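Local structure of ATP grasp ligase (Microcystis aeruginosa MRC, 5IG9) at residues M75-D83 with S93-R102. The protein is an ATP-grasp ligase, encoded by mdnC, that probably uses ATP to close ester cross-links in the microviridin precursor peptide. Residues are numbered along the deposited sequence; the frame is centred on the assembly and turned at random.
Sequences MRYGLKLPD and SLKECRLSIR
Tyr77 and Gly78 bring the loop that follows strand 69-72 against helix 87-107, where Tyr77 CA lies 5.5 Å from Arg98 CA and Gly78 CA 5.7 Å from Leu94 CA, while a type II turn from Arg76 to Leu79, with Gly78 at positive phi (73°), runs into a type I turn from Gly78 to Leu81. Loop and helix together form the beta-alpha-beta crossover between parallel strands 69-72 and 111-113 in the pre-ATP-grasp domain, probably a Rossmann-like fold, and no hydrogen bond joins the two segments. Tyr77 carries most of the contact. Its CG stands anti to its own carbonyl carbon (chi1 -48°), which lays the ring along the helix, with Arg98 CA over one face in a CH-pi contact, 4.1 Å from the ring centroid. The aliphatic start of Arg98 follows the CD2 side of the ring, CG lying 3.5 Å from Tyr77 CD2; on the same side of the ring plane, but toward CD1 and CE1, Ile101 CB approaches obliquely to 3.6 Å from Tyr77 CE1. Were Tyr77 an alanine, the Ile101 side chain and the Arg98 methylenes would probably be left facing a gap. Arg102 passes its CG methylene near the hydroxyl, the guanidinium plane 84° from the ring, and pairs with Asp120 in a salt bridge. At the other end Leu94 CD2 sits against two backbone carbonyl oxygens, that of Tyr77 and, at 3.2 Å, that of Gly78. The adjoining Ser93 hydroxyl is hydrogen-bonded to Phe201 O of the second subunit, so this part of the helix also faces the dimer interface; Ser93 OG lies 3.5 Å from Leu81 CD1, the methyl that also meets Leu94 CD2 at 3.8 Å.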
# COMPACT_ATOMS: atom_id res chain seq x y z
N MET A 75 2.53 11.54 -4.21
CA MET A 75 3.31 10.41 -4.71
C MET A 75 2.84 10.08 -6.13
O MET A 75 1.86 9.36 -6.31
CB MET A 75 3.17 9.21 -3.79
CG MET A 75 3.65 9.45 -2.37
SD MET A 75 2.55 10.49 -1.37
CE MET A 75 1.01 9.57 -1.48
N ARG A 76 3.54 10.61 -7.13
CA ARG A 76 3.22 10.34 -8.52
C ARG A 76 4.42 9.73 -9.24
O ARG A 76 4.94 10.32 -10.19
CB ARG A 76 2.75 11.61 -9.23
CG ARG A 76 1.56 12.28 -8.56
CD ARG A 76 0.37 11.34 -8.50
NE ARG A 76 -0.65 11.82 -7.58
CZ ARG A 76 -1.66 12.61 -7.94
NH1 ARG A 76 -1.79 13.00 -9.20
NH2 ARG A 76 -2.54 13.01 -7.03
N TYR A 77 4.86 8.55 -8.80
CA TYR A 77 6.14 8.01 -9.24
C TYR A 77 6.13 7.71 -10.73
O TYR A 77 5.35 6.88 -11.21
CB TYR A 77 6.46 6.74 -8.46
CG TYR A 77 6.28 6.87 -6.96
CD1 TYR A 77 7.19 7.58 -6.19
CD2 TYR A 77 5.20 6.28 -6.33
CE1 TYR A 77 7.02 7.70 -4.82
CE2 TYR A 77 5.03 6.39 -4.96
CZ TYR A 77 5.94 7.10 -4.22
OH TYR A 77 5.77 7.20 -2.86
N GLY A 78 7.01 8.39 -11.47
CA GLY A 78 7.27 8.06 -12.86
C GLY A 78 6.19 8.42 -13.85
O GLY A 78 6.12 7.80 -14.92
N LEU A 79 5.35 9.42 -13.55
CA LEU A 79 4.29 9.76 -14.49
C LEU A 79 4.85 10.32 -15.79
O LEU A 79 4.34 10.01 -16.87
CB LEU A 79 3.33 10.77 -13.85
CG LEU A 79 2.42 10.26 -12.74
CD1 LEU A 79 1.23 11.19 -12.58
CD2 LEU A 79 1.96 8.84 -13.03
N LYS A 80 5.91 11.12 -15.70
CA LYS A 80 6.53 11.69 -16.89
C LYS A 80 7.32 10.66 -17.72
O LYS A 80 8.16 11.06 -18.53
CB LYS A 80 7.43 12.87 -16.50
CG LYS A 80 6.69 14.18 -16.30
CD LYS A 80 7.65 15.33 -16.10
CE LYS A 80 7.39 16.43 -17.11
NZ LYS A 80 6.09 17.14 -16.89
N LEU A 81 7.08 9.37 -17.54
CA LEU A 81 7.63 8.40 -18.47
C LEU A 81 7.00 8.60 -19.85
O LEU A 81 5.79 8.86 -19.94
CB LEU A 81 7.39 6.97 -18.00
CG LEU A 81 8.36 6.45 -16.93
CD1 LEU A 81 7.94 5.07 -16.44
CD2 LEU A 81 9.77 6.42 -17.48
N PRO A 82 7.77 8.50 -20.93
CA PRO A 82 7.22 8.80 -22.26
C PRO A 82 6.01 7.94 -22.59
O PRO A 82 5.95 6.75 -22.25
CB PRO A 82 8.39 8.51 -23.20
CG PRO A 82 9.59 8.72 -22.37
CD PRO A 82 9.22 8.23 -20.99
N ASP A 83 5.05 8.55 -23.28
CA ASP A 83 3.86 7.82 -23.70
C ASP A 83 4.19 6.79 -24.77
O ASP A 83 3.55 5.73 -24.85
CB ASP A 83 2.80 8.79 -24.21
CG ASP A 83 3.40 9.99 -24.93
OD1 ASP A 83 4.52 10.41 -24.58
OD2 ASP A 83 2.74 10.52 -25.85
N SER A 93 8.14 -0.46 -15.20
CA SER A 93 9.01 0.63 -14.75
C SER A 93 8.34 1.44 -13.64
O SER A 93 9.00 1.85 -12.69
CB SER A 93 9.38 1.53 -15.92
OG SER A 93 10.18 2.62 -15.50
N LEU A 94 7.03 1.68 -13.77
CA LEU A 94 6.32 2.42 -12.73
C LEU A 94 6.39 1.69 -11.39
O LEU A 94 6.64 2.30 -10.35
CB LEU A 94 4.86 2.63 -13.14
CG LEU A 94 4.57 3.61 -14.27
CD1 LEU A 94 3.09 3.64 -14.60
CD2 LEU A 94 5.06 5.00 -13.90
N LYS A 95 6.18 0.37 -11.41
CA LYS A 95 6.21 -0.40 -10.18
C LYS A 95 7.60 -0.44 -9.57
O LYS A 95 7.74 -0.47 -8.34
CB LYS A 95 5.69 -1.82 -10.44
CG LYS A 95 5.50 -2.67 -9.20
CD LYS A 95 4.73 -3.93 -9.53
CE LYS A 95 4.71 -4.89 -8.35
NZ LYS A 95 4.17 -4.26 -7.12
N GLU A 96 8.64 -0.43 -10.41
CA GLU A 96 10.01 -0.41 -9.88
C GLU A 96 10.34 0.95 -9.28
O GLU A 96 10.98 1.03 -8.22
CB GLU A 96 11.00 -0.76 -10.99
CG GLU A 96 12.45 -0.84 -10.53
CD GLU A 96 12.74 -2.10 -9.73
OE1 GLU A 96 11.96 -3.07 -9.83
OE2 GLU A 96 13.75 -2.11 -8.99
N CYS A 97 9.91 2.03 -9.94
CA CYS A 97 10.13 3.37 -9.40
C CYS A 97 9.41 3.55 -8.07
O CYS A 97 9.97 4.11 -7.11
CB CYS A 97 9.66 4.43 -10.40
SG CYS A 97 10.58 4.46 -11.94
N ARG A 98 8.16 3.09 -7.99
CA ARG A 98 7.38 3.25 -6.76
C ARG A 98 8.03 2.51 -5.60
O ARG A 98 8.20 3.07 -4.51
CB ARG A 98 5.95 2.76 -6.99
CG ARG A 98 5.07 2.79 -5.75
CD ARG A 98 3.68 2.27 -6.06
NE ARG A 98 3.20 1.37 -5.02
CZ ARG A 98 2.48 1.75 -3.97
NH1 ARG A 98 2.13 3.02 -3.83
NH2 ARG A 98 2.09 0.85 -3.07
N LEU A 99 8.43 1.26 -5.82
CA LEU A 99 9.10 0.50 -4.76
C LEU A 99 10.43 1.13 -4.37
O LEU A 99 10.82 1.07 -3.19
CB LEU A 99 9.33 -0.94 -5.21
CG LEU A 99 8.09 -1.82 -5.30
CD1 LEU A 99 8.52 -3.20 -5.71
CD2 LEU A 99 7.37 -1.86 -3.96
N SER A 100 11.14 1.74 -5.32
CA SER A 100 12.43 2.36 -5.02
C SER A 100 12.27 3.58 -4.12
O SER A 100 12.94 3.70 -3.10
CB SER A 100 13.14 2.75 -6.31
OG SER A 100 13.27 1.67 -7.21
N ILE A 101 11.39 4.50 -4.51
CA ILE A 101 11.24 5.74 -3.75
C ILE A 101 10.54 5.48 -2.43
O ILE A 101 10.83 6.15 -1.43
CB ILE A 101 10.49 6.79 -4.59
CG1 ILE A 101 11.15 6.96 -5.95
CG2 ILE A 101 10.47 8.12 -3.86
CD1 ILE A 101 12.62 7.36 -5.87
N ARG A 102 9.63 4.51 -2.39
CA ARG A 102 9.02 4.12 -1.11
C ARG A 102 10.07 3.58 -0.15
O ARG A 102 10.03 3.87 1.05
CB ARG A 102 7.92 3.09 -1.34
CG ARG A 102 6.62 3.66 -1.85
CD ARG A 102 5.62 2.56 -2.15
NE ARG A 102 5.27 1.78 -0.96
CZ ARG A 102 4.23 2.04 -0.18
NH1 ARG A 102 3.44 3.07 -0.45
NH2 ARG A 102 3.99 1.27 0.88